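PDB 2WTB: fatty acid multifunctional protein (atmfp2) from Arabidopsis thaliana, which carries out peroxisomal fatty acid beta-oxidation steps during seed germination, combining 2-enoyl-CoA hydratase activity on long chains with NAD-dependent 3-hydroxyacyl-CoA dehydrogenase activity. Local coordinates for residues 107-112 / 133-138; 126-131 / 184-189; 303-308 / 468-473; 631-636 / 681-686; 673-678 / 712-717. All coordinates share one frame; numbering follows the deposited sequence.

Contact 1 (107-112 / 133-138)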
# COMPACT_ATOMS: atom_id res chain seq x y z
N ALA A 107 26.79 -0.32 17.81
CA ALA A 107 25.67 -1.10 17.31
C ALA A 107 26.13 -2.12 16.28
O ALA A 107 26.90 -1.81 15.37
CB ALA A 107 24.61 -0.18 16.71
N ALA A 108 25.67 -3.36 16.45
CA ALA A 108 25.96 -4.43 15.50
C ALA A 108 24.70 -4.74 14.71
O ALA A 108 23.79 -5.41 15.22
CB ALA A 108 26.46 -5.66 16.23
N ILE A 109 24.64 -4.26 13.48
CA ILE A 109 23.42 -4.34 12.68
C ILE A 109 23.41 -5.49 11.67
O ILE A 109 24.36 -5.66 10.90
CB ILE A 109 23.14 -3.02 11.94
CG1 ILE A 109 22.95 -1.87 12.94
CG2 ILE A 109 21.91 -3.16 11.05
CD1 ILE A 109 22.78 -0.52 12.29
N ASP A 110 22.33 -6.25 11.69
CA ASP A 110 22.09 -7.29 10.70
C ASP A 110 20.65 -7.19 10.23
O ASP A 110 19.78 -6.71 10.97
CB ASP A 110 22.34 -8.67 11.31
CG ASP A 110 22.41 -9.77 10.27
OD1 ASP A 110 22.40 -9.46 9.06
OD2 ASP A 110 22.47 -10.95 10.67
N GLY A 111 20.38 -7.62 9.00
CA GLY A 111 19.03 -7.66 8.49
C GLY A 111 18.43 -6.29 8.24
O GLY A 111 18.39 -5.82 7.11
N LEU A 112 17.96 -5.65 9.31
CA LEU A 112 17.36 -4.33 9.19
C LEU A 112 17.57 -3.44 10.42
O LEU A 112 17.86 -3.92 11.51
CB LEU A 112 15.86 -4.42 8.87
CG LEU A 112 14.95 -5.32 9.73
CD1 LEU A 112 15.08 -5.03 11.21
CD2 LEU A 112 13.51 -5.18 9.28
N ALA A 133 21.94 -5.06 4.65
CA ALA A 133 20.98 -4.62 5.66
C ALA A 133 20.25 -3.35 5.23
O ALA A 133 20.80 -2.54 4.48
CB ALA A 133 21.67 -4.42 7.00
N GLN A 134 19.02 -3.18 5.70
CA GLN A 134 18.22 -2.00 5.35
C GLN A 134 18.17 -0.99 6.48
O GLN A 134 17.93 -1.34 7.63
CB GLN A 134 16.80 -2.40 4.95
CG GLN A 134 16.70 -3.01 3.56
CD GLN A 134 15.27 -3.14 3.11
OE1 GLN A 134 14.98 -3.81 2.11
NE2 GLN A 134 14.35 -2.50 3.83
N LEU A 135 18.40 0.27 6.13
CA LEU A 135 18.44 1.35 7.11
C LEU A 135 17.57 2.49 6.61
O LEU A 135 17.73 2.95 5.48
CB LEU A 135 19.87 1.84 7.28
CG LEU A 135 20.94 0.75 7.19
CD1 LEU A 135 22.31 1.36 6.93
CD2 LEU A 135 20.96 -0.11 8.46
N GLY A 136 16.65 2.95 7.45
CA GLY A 136 15.76 4.04 7.06
C GLY A 136 14.79 4.48 8.13
O GLY A 136 14.72 3.90 9.21
N LEU A 137 14.03 5.52 7.81
CA LEU A 137 13.01 6.04 8.71
C LEU A 137 11.67 6.13 7.98
O LEU A 137 11.36 7.14 7.36
CB LEU A 137 13.41 7.41 9.25
CG LEU A 137 14.64 7.45 10.16
CD1 LEU A 137 15.01 8.89 10.50
CD2 LEU A 137 14.39 6.65 11.43
N PRO A 138 10.88 5.04 8.06
CA PRO A 138 9.60 4.89 7.35
C PRO A 138 8.43 5.58 8.06
O PRO A 138 7.32 5.58 7.52
CB PRO A 138 9.37 3.37 7.36
CG PRO A 138 10.64 2.76 7.94
CD PRO A 138 11.25 3.82 8.79
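Ile109 turns its CG2 branch opposite its own backbone N, with CG1 near -61° in chi1, and Leu135 places CG beside its backbone N, opposite the carbonyl carbon; these two torsions bring the branches together. Ile109 CG2 lies 4.1 Å from Leu135 CD2, and the two side chains meet at a slant. The same Ile109 CG2 stands 4.2 Å from Ala133 CB, so one methyl serves both partners. At Gly111 the contact becomes polar. Gly111 O accepts from Gln134 N at 3.1 Å, with an N-H...O angle of 155°. Beside that bond, Ala133 CA makes a CA-H...O contact of 3.2 Å to Gly111 O, while Leu112 CA approaches Gln134 O at 3.4 Å. Leu112 and Gln134 form a parallel bridge, their CA atoms 4.6 Å apart and their side chains on the same face of the small sheet. Gly111 has a phi of 69°, a backbone shape that glycine takes most readily, where the chain turns from strand 105-109 into strand 112-114. Helix 116-123 covers the apolar side, where Ala121 meets Ile109 and Leu118 meets Leu135; this helix carries Glu119, the predicted nucleophile of the crotonase-type domain. Chemically, one conventional backbone bond fixes the register, backed by two CA-H...O contacts, while a small aliphatic cluster closes the side facing that helix.

Contact 2 (126-131 / 184-189)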
# COMPACT_ATOMS: atom_id res chain seq x y z
N ALA A 126 29.29 4.21 17.16
CA ALA A 126 29.77 3.67 15.89
C ALA A 126 28.79 2.60 15.39
O ALA A 126 27.99 2.08 16.18
CB ALA A 126 31.16 3.08 16.04
N ARG A 127 28.85 2.27 14.11
CA ARG A 127 27.91 1.30 13.55
C ARG A 127 28.56 0.26 12.64
O ARG A 127 29.18 0.60 11.63
CB ARG A 127 26.78 2.02 12.81
CG ARG A 127 25.81 2.72 13.74
CD ARG A 127 25.37 4.06 13.20
NE ARG A 127 25.34 5.04 14.28
CZ ARG A 127 26.30 5.93 14.50
NH1 ARG A 127 27.35 6.00 13.70
NH2 ARG A 127 26.19 6.78 15.51
N ILE A 128 28.40 -1.00 13.00
CA ILE A 128 28.83 -2.11 12.17
C ILE A 128 27.59 -2.78 11.57
O ILE A 128 26.61 -3.01 12.28
CB ILE A 128 29.63 -3.15 12.97
CG1 ILE A 128 30.71 -2.47 13.80
CG2 ILE A 128 30.23 -4.19 12.03
CD1 ILE A 128 31.55 -1.50 13.00
N SER A 129 27.64 -3.09 10.28
CA SER A 129 26.48 -3.65 9.61
C SER A 129 26.82 -4.79 8.66
O SER A 129 27.93 -4.85 8.11
CB SER A 129 25.72 -2.55 8.85
OG SER A 129 24.50 -3.04 8.32
N ALA A 130 25.86 -5.69 8.46
CA ALA A 130 26.00 -6.77 7.50
C ALA A 130 25.65 -6.26 6.11
O ALA A 130 24.86 -5.33 5.97
CB ALA A 130 25.11 -7.94 7.89
N PRO A 131 26.24 -6.87 5.07
CA PRO A 131 26.18 -6.43 3.68
C PRO A 131 24.89 -5.74 3.23
O PRO A 131 24.91 -4.53 3.01
CB PRO A 131 26.41 -7.73 2.91
CG PRO A 131 27.37 -8.48 3.78
CD PRO A 131 27.03 -8.11 5.21
N ILE A 184 26.87 4.16 8.24
CA ILE A 184 27.48 2.91 8.70
C ILE A 184 29.00 3.02 8.65
O ILE A 184 29.57 3.42 7.64
CB ILE A 184 27.06 1.72 7.82
CG1 ILE A 184 25.55 1.51 7.89
CG2 ILE A 184 27.79 0.46 8.24
CD1 ILE A 184 25.05 1.12 9.27
N ASP A 185 29.65 2.66 9.76
CA ASP A 185 31.10 2.82 9.88
C ASP A 185 31.89 1.69 9.22
O ASP A 185 33.03 1.88 8.81
CB ASP A 185 31.50 2.93 11.35
CG ASP A 185 31.06 4.25 11.97
OD1 ASP A 185 31.35 5.30 11.37
OD2 ASP A 185 30.44 4.22 13.05
N ALA A 186 31.29 0.51 9.13
CA ALA A 186 31.97 -0.65 8.54
C ALA A 186 30.99 -1.73 8.12
O ALA A 186 29.98 -1.98 8.79
CB ALA A 186 32.99 -1.21 9.52
N VAL A 187 31.28 -2.38 7.00
CA VAL A 187 30.47 -3.49 6.51
C VAL A 187 31.26 -4.79 6.55
O VAL A 187 32.26 -4.95 5.86
CB VAL A 187 29.98 -3.25 5.07
CG1 VAL A 187 29.21 -4.46 4.57
CG2 VAL A 187 29.12 -2.00 5.00
N VAL A 188 30.80 -5.73 7.38
CA VAL A 188 31.46 -7.02 7.51
C VAL A 188 30.43 -8.14 7.36
O VAL A 188 29.23 -7.89 7.46
CB VAL A 188 32.17 -7.16 8.87
CG1 VAL A 188 33.26 -6.12 9.00
CG2 VAL A 188 31.16 -7.03 10.01
N PRO A 189 30.91 -9.37 7.11
CA PRO A 189 30.03 -10.54 7.02
C PRO A 189 29.25 -10.75 8.31
O PRO A 189 29.77 -10.46 9.39
CB PRO A 189 31.02 -11.70 6.82
CG PRO A 189 32.22 -11.07 6.22
CD PRO A 189 32.31 -9.71 6.84
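Arg127 O is gripped by two backbone donors, Asp185 N at 2.8 Å and Ala186 N at 3.3 Å. The Asp185 carboxylate takes the N-H of the same residue: OD2 accepts from Arg127 N at 2.7 Å on its anti side, 20° out of the carboxylate plane. Arg127 NH1 adds only a long salt bridge to Asp185 OD2 at 3.6 Å, with the two planar groups 47° apart; its NE and NH2 instead bond Ala121 O and Met122 O. Replacing Asp185 by an alanine would probably leave Arg127 N without this acceptor and the guanidinium without its nearby negative charge. Further on, Ser129 N bonds Ala186 O and Val188 N bonds Ser129 O, the parallel ladder of strands 126-129 and 186-187. Ile128 puts CG2 against Val188 CG2 at 3.6 Å and CD1 against Ala186 CB. On the other face Ser129 CB rests on Ile184 CG2 at 3.7 Å. The short strand thus closes one edge of the crotonase-domain sheet within this chain, and its attachment combines backbone bonds with a carboxylate that takes a backbone N-H where the strand pairing begins.

Contact 3 (303-308 / 468-473)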
# COMPACT_ATOMS: atom_id res chain seq x y z
N THR A 303 -9.87 -19.39 5.93
CA THR A 303 -8.46 -19.37 6.31
C THR A 303 -8.23 -19.73 7.78
O THR A 303 -7.11 -19.63 8.27
CB THR A 303 -7.81 -18.01 6.02
OG1 THR A 303 -8.46 -16.99 6.80
CG2 THR A 303 -7.92 -17.67 4.54
N ASP A 304 -9.29 -20.15 8.46
CA ASP A 304 -9.17 -20.56 9.86
C ASP A 304 -9.34 -22.07 10.03
O ASP A 304 -9.49 -22.55 11.15
CB ASP A 304 -10.20 -19.82 10.71
CG ASP A 304 -11.61 -19.88 10.13
OD1 ASP A 304 -11.78 -20.50 9.06
OD2 ASP A 304 -12.54 -19.30 10.73
N ARG A 305 -9.31 -22.81 8.92
CA ARG A 305 -9.61 -24.24 8.92
C ARG A 305 -8.38 -25.12 9.14
O ARG A 305 -8.50 -26.33 9.38
CB ARG A 305 -10.28 -24.65 7.61
CG ARG A 305 -11.73 -24.23 7.48
CD ARG A 305 -12.37 -24.93 6.29
NE ARG A 305 -13.71 -24.43 6.00
CZ ARG A 305 -14.40 -24.75 4.92
NH1 ARG A 305 -13.89 -25.58 4.02
NH2 ARG A 305 -15.62 -24.25 4.72
N GLY A 306 -7.20 -24.52 9.05
CA GLY A 306 -5.97 -25.25 9.23
C GLY A 306 -5.37 -25.70 7.91
O GLY A 306 -4.45 -26.52 7.88
N LEU A 307 -5.89 -25.17 6.81
CA LEU A 307 -5.37 -25.50 5.49
C LEU A 307 -4.03 -24.81 5.25
O LEU A 307 -3.64 -23.89 5.97
CB LEU A 307 -6.36 -25.13 4.39
CG LEU A 307 -7.78 -25.69 4.54
CD1 LEU A 307 -8.62 -25.40 3.31
CD2 LEU A 307 -7.74 -27.18 4.81
N VAL A 308 -3.31 -25.27 4.23
CA VAL A 308 -2.01 -24.74 3.90
C VAL A 308 -1.91 -24.61 2.38
O VAL A 308 -2.38 -25.47 1.65
CB VAL A 308 -0.88 -25.67 4.42
CG1 VAL A 308 0.45 -25.33 3.76
CG2 VAL A 308 -0.77 -25.57 5.94
N THR A 468 -16.66 -22.52 -4.86
CA THR A 468 -15.22 -22.43 -4.74
C THR A 468 -14.77 -23.04 -3.42
O THR A 468 -15.24 -22.65 -2.35
CB THR A 468 -14.73 -20.97 -4.79
OG1 THR A 468 -15.14 -20.38 -6.03
CG2 THR A 468 -13.22 -20.91 -4.68
N SER A 469 -13.87 -24.02 -3.50
CA SER A 469 -13.38 -24.69 -2.31
C SER A 469 -12.39 -23.81 -1.54
O SER A 469 -11.59 -23.10 -2.14
CB SER A 469 -12.71 -26.02 -2.68
OG SER A 469 -11.47 -25.80 -3.32
N ALA A 470 -12.46 -23.88 -0.22
CA ALA A 470 -11.57 -23.10 0.63
C ALA A 470 -10.11 -23.29 0.25
O ALA A 470 -9.33 -22.33 0.25
CB ALA A 470 -11.79 -23.45 2.09
N GLN A 471 -9.74 -24.52 -0.07
CA GLN A 471 -8.35 -24.84 -0.37
C GLN A 471 -7.85 -24.12 -1.62
O GLN A 471 -6.67 -23.76 -1.70
CB GLN A 471 -8.16 -26.35 -0.53
CG GLN A 471 -6.77 -26.76 -1.00
CD GLN A 471 -5.70 -26.51 0.04
OE1 GLN A 471 -5.81 -26.95 1.19
NE2 GLN A 471 -4.64 -25.81 -0.36
N VAL A 472 -8.73 -23.90 -2.58
CA VAL A 472 -8.37 -23.16 -3.79
C VAL A 472 -8.16 -21.68 -3.46
O VAL A 472 -7.25 -21.04 -3.98
CB VAL A 472 -9.43 -23.32 -4.90
CG1 VAL A 472 -9.13 -22.38 -6.06
CG2 VAL A 472 -9.48 -24.75 -5.38
N ILE A 473 -9.02 -21.15 -2.60
CA ILE A 473 -8.90 -19.76 -2.17
C ILE A 473 -7.60 -19.54 -1.39
O ILE A 473 -6.88 -18.58 -1.64
CB ILE A 473 -10.10 -19.34 -1.30
CG1 ILE A 473 -11.37 -19.27 -2.16
CG2 ILE A 473 -9.83 -18.00 -0.64
CD1 ILE A 473 -12.63 -19.05 -1.36
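The first turn of helix 470-482, in the NAD-binding domain of the dehydrogenase part, receives the loop that leads from helix 281-294 toward strand 315-318. Arg305 and Leu307 of that loop converge on Ala470. The extended Arg305 chain lays its guanidinium so that Ala470 CB sits over one face, 3.6 Å from NH1. Leu307 CD1 reaches the same methyl, 3.9 Å from Ala470 CB, and also comes within 3.7 Å of Gln471 N. Gln471 starts with CG anti to its backbone N (chi1 174°) and then bends at chi2, which swings the amide back to the loop. There Gln471 NE2 donates to Val308 O at 3.0 Å, almost straight at 173°; the acceptor lies in the plane of the amide, whereas the donor stands 37° out of the carbonyl plane. Gln471 OE1 packs against Leu307 CB at 3.7 Å. Gln471 NE2 also donates to Asp475 OD1, one turn further along the helix, its stronger polar partner. Ser469 occupies the N-cap, its OG taking a weak bond from Val472 N. In chemical terms, this surface contact joins loop and helix through one side-chain-to-backbone bond and a few carbon contacts, with the amide fixed in rotation by its two acceptors.

Contact 4 (631-636 / 681-686)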
# COMPACT_ATOMS: atom_id res chain seq x y z
N THR A 631 -21.00 12.90 -5.16
CA THR A 631 -20.31 11.95 -6.02
C THR A 631 -19.81 10.74 -5.23
O THR A 631 -19.62 9.66 -5.79
CB THR A 631 -19.12 12.63 -6.75
OG1 THR A 631 -19.62 13.67 -7.60
CG2 THR A 631 -18.36 11.62 -7.59
N PHE A 632 -19.61 10.92 -3.93
CA PHE A 632 -19.01 9.87 -3.11
C PHE A 632 -19.97 9.19 -2.15
O PHE A 632 -19.81 8.01 -1.83
CB PHE A 632 -17.80 10.42 -2.34
CG PHE A 632 -16.55 10.46 -3.16
CD1 PHE A 632 -15.80 9.31 -3.35
CD2 PHE A 632 -16.12 11.63 -3.75
CE1 PHE A 632 -14.65 9.34 -4.10
CE2 PHE A 632 -14.97 11.66 -4.50
CZ PHE A 632 -14.23 10.52 -4.68
N PHE A 633 -20.98 9.92 -1.68
CA PHE A 633 -21.97 9.35 -0.79
C PHE A 633 -22.75 8.21 -1.45
O PHE A 633 -23.05 7.21 -0.79
CB PHE A 633 -22.92 10.43 -0.26
CG PHE A 633 -22.35 11.22 0.89
CD1 PHE A 633 -20.99 11.40 1.02
CD2 PHE A 633 -23.19 11.79 1.84
CE1 PHE A 633 -20.46 12.12 2.07
CE2 PHE A 633 -22.67 12.52 2.89
CZ PHE A 633 -21.30 12.68 3.01
N PRO A 634 -23.06 8.34 -2.75
CA PRO A 634 -23.66 7.21 -3.46
C PRO A 634 -22.71 6.01 -3.53
O PRO A 634 -23.17 4.87 -3.59
CB PRO A 634 -23.90 7.78 -4.87
CG PRO A 634 -24.05 9.24 -4.65
CD PRO A 634 -23.09 9.58 -3.55
N VAL A 635 -21.40 6.27 -3.52
CA VAL A 635 -20.42 5.19 -3.47
C VAL A 635 -20.43 4.53 -2.09
O VAL A 635 -20.36 3.31 -1.98
CB VAL A 635 -18.99 5.68 -3.80
CG1 VAL A 635 -17.98 4.61 -3.47
CG2 VAL A 635 -18.89 6.07 -5.26
N VAL A 636 -20.51 5.34 -1.04
CA VAL A 636 -20.66 4.82 0.31
C VAL A 636 -21.90 3.94 0.36
O VAL A 636 -21.88 2.82 0.87
CB VAL A 636 -20.83 5.94 1.35
CG1 VAL A 636 -21.18 5.35 2.72
CG2 VAL A 636 -19.58 6.79 1.43
N LYS A 681 -25.46 9.16 10.29
CA LYS A 681 -26.67 9.96 10.40
C LYS A 681 -26.66 11.12 9.40
O LYS A 681 -27.67 11.43 8.78
CB LYS A 681 -26.84 10.49 11.83
CG LYS A 681 -28.25 10.96 12.15
CD LYS A 681 -28.47 11.03 13.65
CE LYS A 681 -29.94 11.22 13.98
NZ LYS A 681 -30.21 11.11 15.44
N TYR A 682 -25.50 11.76 9.25
CA TYR A 682 -25.33 12.82 8.27
C TYR A 682 -25.50 12.28 6.85
O TYR A 682 -26.38 12.71 6.11
CB TYR A 682 -23.96 13.47 8.42
CG TYR A 682 -23.69 14.58 7.42
CD1 TYR A 682 -23.90 15.91 7.77
CD2 TYR A 682 -23.22 14.30 6.15
CE1 TYR A 682 -23.66 16.93 6.86
CE2 TYR A 682 -22.97 15.31 5.24
CZ TYR A 682 -23.19 16.62 5.60
OH TYR A 682 -22.95 17.63 4.70
N ILE A 683 -24.64 11.33 6.48
CA ILE A 683 -24.69 10.71 5.16
C ILE A 683 -26.10 10.23 4.81
O ILE A 683 -26.56 10.39 3.68
CB ILE A 683 -23.71 9.51 5.06
CG1 ILE A 683 -22.27 9.98 5.29
CG2 ILE A 683 -23.83 8.83 3.70
CD1 ILE A 683 -21.24 8.90 5.11
N TYR A 684 -26.79 9.66 5.79
CA TYR A 684 -28.16 9.20 5.61
C TYR A 684 -29.09 10.38 5.33
O TYR A 684 -29.74 10.43 4.29
CB TYR A 684 -28.63 8.44 6.85
CG TYR A 684 -30.10 8.09 6.85
CD1 TYR A 684 -30.64 7.23 5.90
CD2 TYR A 684 -30.95 8.60 7.82
CE1 TYR A 684 -31.98 6.91 5.90
CE2 TYR A 684 -32.30 8.27 7.84
CZ TYR A 684 -32.81 7.43 6.87
OH TYR A 684 -34.15 7.10 6.88
N SER A 685 -29.13 11.33 6.27
CA SER A 685 -29.99 12.50 6.15
C SER A 685 -29.78 13.24 4.84
O SER A 685 -30.73 13.70 4.21
CB SER A 685 -29.76 13.45 7.33
OG SER A 685 -30.51 14.64 7.18
N ARG A 686 -28.52 13.35 4.42
CA ARG A 686 -28.17 14.07 3.21
C ARG A 686 -28.52 13.27 1.96
O ARG A 686 -28.92 13.83 0.94
CB ARG A 686 -26.68 14.42 3.21
CG ARG A 686 -26.25 15.37 2.10
CD ARG A 686 -26.40 16.83 2.50
NE ARG A 686 -27.79 17.19 2.78
CZ ARG A 686 -28.30 17.30 4.01
NH1 ARG A 686 -27.54 17.07 5.07
NH2 ARG A 686 -29.57 17.63 4.17
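Phe633 is directed from helix 624-644 at helix 680-694, and its ring meets Ile683 over one face. Beyond CB, the torsion chi1 of -81° sets CG beside the backbone N, opposite the carbonyl carbon, and CG lies 4.0 Å from Ile683 CG2. Next along the ring, Phe633 CD2 closes to 3.6 Å of the same CG2. Phe633 CE2 makes the closest approach, 3.5 Å from Ile683 CG1. At the tip, Phe633 CZ shares its surroundings between Ile683 CG1 and Tyr682 CE2, the latter 3.8 Å away. Ile683 CG1 lies 3.9 Å from the centroid of the Phe633 ring and 28° off its normal, a CH-pi contact. Tyr682 comes to the Phe633 ring at its edge, near the plane, and the two side chains cross at about a right angle; the closest pair is Phe633 CE2 and Tyr682 CE2 at 3.7 Å. Tyr682 OH is held by Glu629 OE1, one turn before Phe633 on the same helix, which ties the second aromatic back to the first helix. Val636 CG1 adds a looser touch to Ile683 CD1. The axes of the two segments pass 10.7 Å apart at 109°, so these short stretches of helix cross steeply. Helix 671-678 fills in beside them, its Ala675 against both Val636 and Ile683, while helix 498-514 packs against Thr631, Pro634 and Val635 in this all-helical C-terminal region.

Contact 5 (673-678 / 712-717)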
# COMPACT_ATOMS: atom_id res chain seq x y z
N PHE A 673 -14.06 3.81 6.14
CA PHE A 673 -13.47 4.54 7.26
C PHE A 673 -13.81 6.02 7.18
O PHE A 673 -14.03 6.68 8.20
CB PHE A 673 -11.95 4.35 7.29
CG PHE A 673 -11.27 5.05 8.43
CD1 PHE A 673 -10.94 4.37 9.59
CD2 PHE A 673 -10.94 6.40 8.34
CE1 PHE A 673 -10.31 5.01 10.64
CE2 PHE A 673 -10.31 7.04 9.39
CZ PHE A 673 -9.99 6.35 10.53
N TRP A 674 -13.85 6.54 5.95
CA TRP A 674 -14.17 7.95 5.71
C TRP A 674 -15.65 8.21 5.98
O TRP A 674 -16.01 9.23 6.58
CB TRP A 674 -13.81 8.33 4.28
CG TRP A 674 -14.19 9.73 3.89
CD1 TRP A 674 -13.60 10.89 4.31
CD2 TRP A 674 -15.24 10.12 2.99
NE1 TRP A 674 -14.22 11.97 3.74
CE2 TRP A 674 -15.23 11.53 2.93
CE3 TRP A 674 -16.19 9.42 2.25
CZ2 TRP A 674 -16.13 12.25 2.14
CZ3 TRP A 674 -17.08 10.13 1.46
CH2 TRP A 674 -17.05 11.53 1.42
N ALA A 675 -16.50 7.29 5.54
CA ALA A 675 -17.94 7.40 5.76
C ALA A 675 -18.27 7.55 7.24
O ALA A 675 -19.07 8.41 7.62
CB ALA A 675 -18.66 6.19 5.17
N ASP A 676 -17.66 6.72 8.08
CA ASP A 676 -17.86 6.82 9.52
C ASP A 676 -17.15 8.04 10.09
O ASP A 676 -17.48 8.50 11.19
CB ASP A 676 -17.38 5.55 10.22
CG ASP A 676 -18.43 4.46 10.23
OD1 ASP A 676 -18.06 3.27 10.35
OD2 ASP A 676 -19.63 4.79 10.12
N SER A 677 -16.19 8.56 9.34
CA SER A 677 -15.46 9.76 9.75
C SER A 677 -16.38 10.97 9.68
O SER A 677 -16.16 11.98 10.36
CB SER A 677 -14.24 9.96 8.85
OG SER A 677 -13.56 11.15 9.20
N ILE A 678 -17.42 10.87 8.85
CA ILE A 678 -18.38 11.95 8.67
C ILE A 678 -19.63 11.71 9.51
O ILE A 678 -20.24 12.65 10.02
CB ILE A 678 -18.78 12.09 7.19
CG1 ILE A 678 -17.57 12.53 6.36
CG2 ILE A 678 -19.92 13.09 7.04
CD1 ILE A 678 -17.88 12.68 4.89
N VAL A 712 -25.29 4.85 14.46
CA VAL A 712 -24.26 3.85 14.73
C VAL A 712 -23.23 3.78 13.60
O VAL A 712 -23.45 4.32 12.52
CB VAL A 712 -24.88 2.45 14.95
CG1 VAL A 712 -25.75 2.45 16.20
CG2 VAL A 712 -25.68 2.03 13.73
N LEU A 713 -22.11 3.11 13.86
CA LEU A 713 -21.04 3.01 12.87
C LEU A 713 -21.40 2.03 11.75
O LEU A 713 -21.99 0.98 11.99
CB LEU A 713 -19.73 2.59 13.54
CG LEU A 713 -19.24 3.45 14.70
CD1 LEU A 713 -19.92 3.02 16.00
CD2 LEU A 713 -17.74 3.37 14.84
N LEU A 714 -21.02 2.39 10.53
CA LEU A 714 -21.32 1.57 9.36
C LEU A 714 -20.32 0.43 9.19
O LEU A 714 -20.65 -0.61 8.63
CB LEU A 714 -21.35 2.43 8.09
CG LEU A 714 -22.39 3.55 8.03
CD1 LEU A 714 -22.26 4.34 6.74
CD2 LEU A 714 -23.80 2.99 8.18
N SER A 715 -19.10 0.65 9.66
CA SER A 715 -18.04 -0.33 9.49
C SER A 715 -18.17 -1.48 10.48
O SER A 715 -17.48 -2.49 10.38
CB SER A 715 -16.66 0.34 9.63
OG SER A 715 -16.43 1.24 8.57
N ALA A 716 -19.08 -1.31 11.44
CA ALA A 716 -19.34 -2.35 12.43
C ALA A 716 -19.78 -3.64 11.75
O ALA A 716 -20.51 -3.60 10.76
CB ALA A 716 -20.39 -1.89 13.42
N PRO A 717 -19.32 -4.79 12.27
CA PRO A 717 -19.63 -6.10 11.70
C PRO A 717 -21.12 -6.30 11.50
O PRO A 717 -21.92 -5.81 12.30
CB PRO A 717 -19.10 -7.07 12.77
CG PRO A 717 -18.00 -6.32 13.43
CD PRO A 717 -18.44 -4.89 13.45
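Leu713 opens the contact in segment 712-717, its CB lying 3.7 Å from Asp676 OD1 of helix 671-678. Leu714 follows and gives a nearly straight bond: its N donates to Asp676 OD2 at 2.8 Å with an N-H...O angle of 178°, using the syn lone pair of that oxygen. The Leu714 side chain turns to the helix as well, CB passing 3.6 Å from Asp676 OD2 and CD1 coming to 4.3 Å from Ala675 CB. Ser715 then gives two donors to the other carboxylate oxygen. Ser715 N bonds Asp676 OD1 at 2.9 Å from the syn side, and Ser715 OG bonds the same OD1 at 3.2 Å from above the carboxylate plane, 40° out of it. With chi1 at -85°, Asp676 CG stands opposite its carbonyl carbon, directing both oxygens at consecutive backbone N-H groups of the loop. Three hydrogen bonds therefore hold the carboxylate and limit its rotation. An asparagine in place of Asp676 would probably leave one of the two backbone N-H groups facing an amide NH2 and without its acceptor. In the fold, the loop after helix 702-710 is laid against helix 671-678; Leu714 also touches Cys640 of helix 624-644, Arg707 of helix 702-710 and Ser680 of helix 680-694, and Trp674 packs on Phe632 of helix 624-644.

In the fold
Contacts 1 and 2 belong to the N-terminal crotonase-type domain and share strand pairing: their centres are about 10 Å apart, strands 105-109 and 126-129 are neighbours in one sheet, and Leu135 CD1 packs on Ile184 CG1 at 3.4 Å. Ile109 and Arg127 each lie about 10 Å, side chain to side chain, from the predicted nucleophile Glu119. Contacts 4 and 5 form a second pair, centres about 11 Å apart, where Phe633 CE1 meets Trp674 CH2 at 3.5 Å. Contact 3 touches neither pair, its centre about 36 Å from those of contacts 1 and 4 and about 30 Å from that of contact 5; contacts 3, 4 and 5 lie away from the predicted catalytic residues.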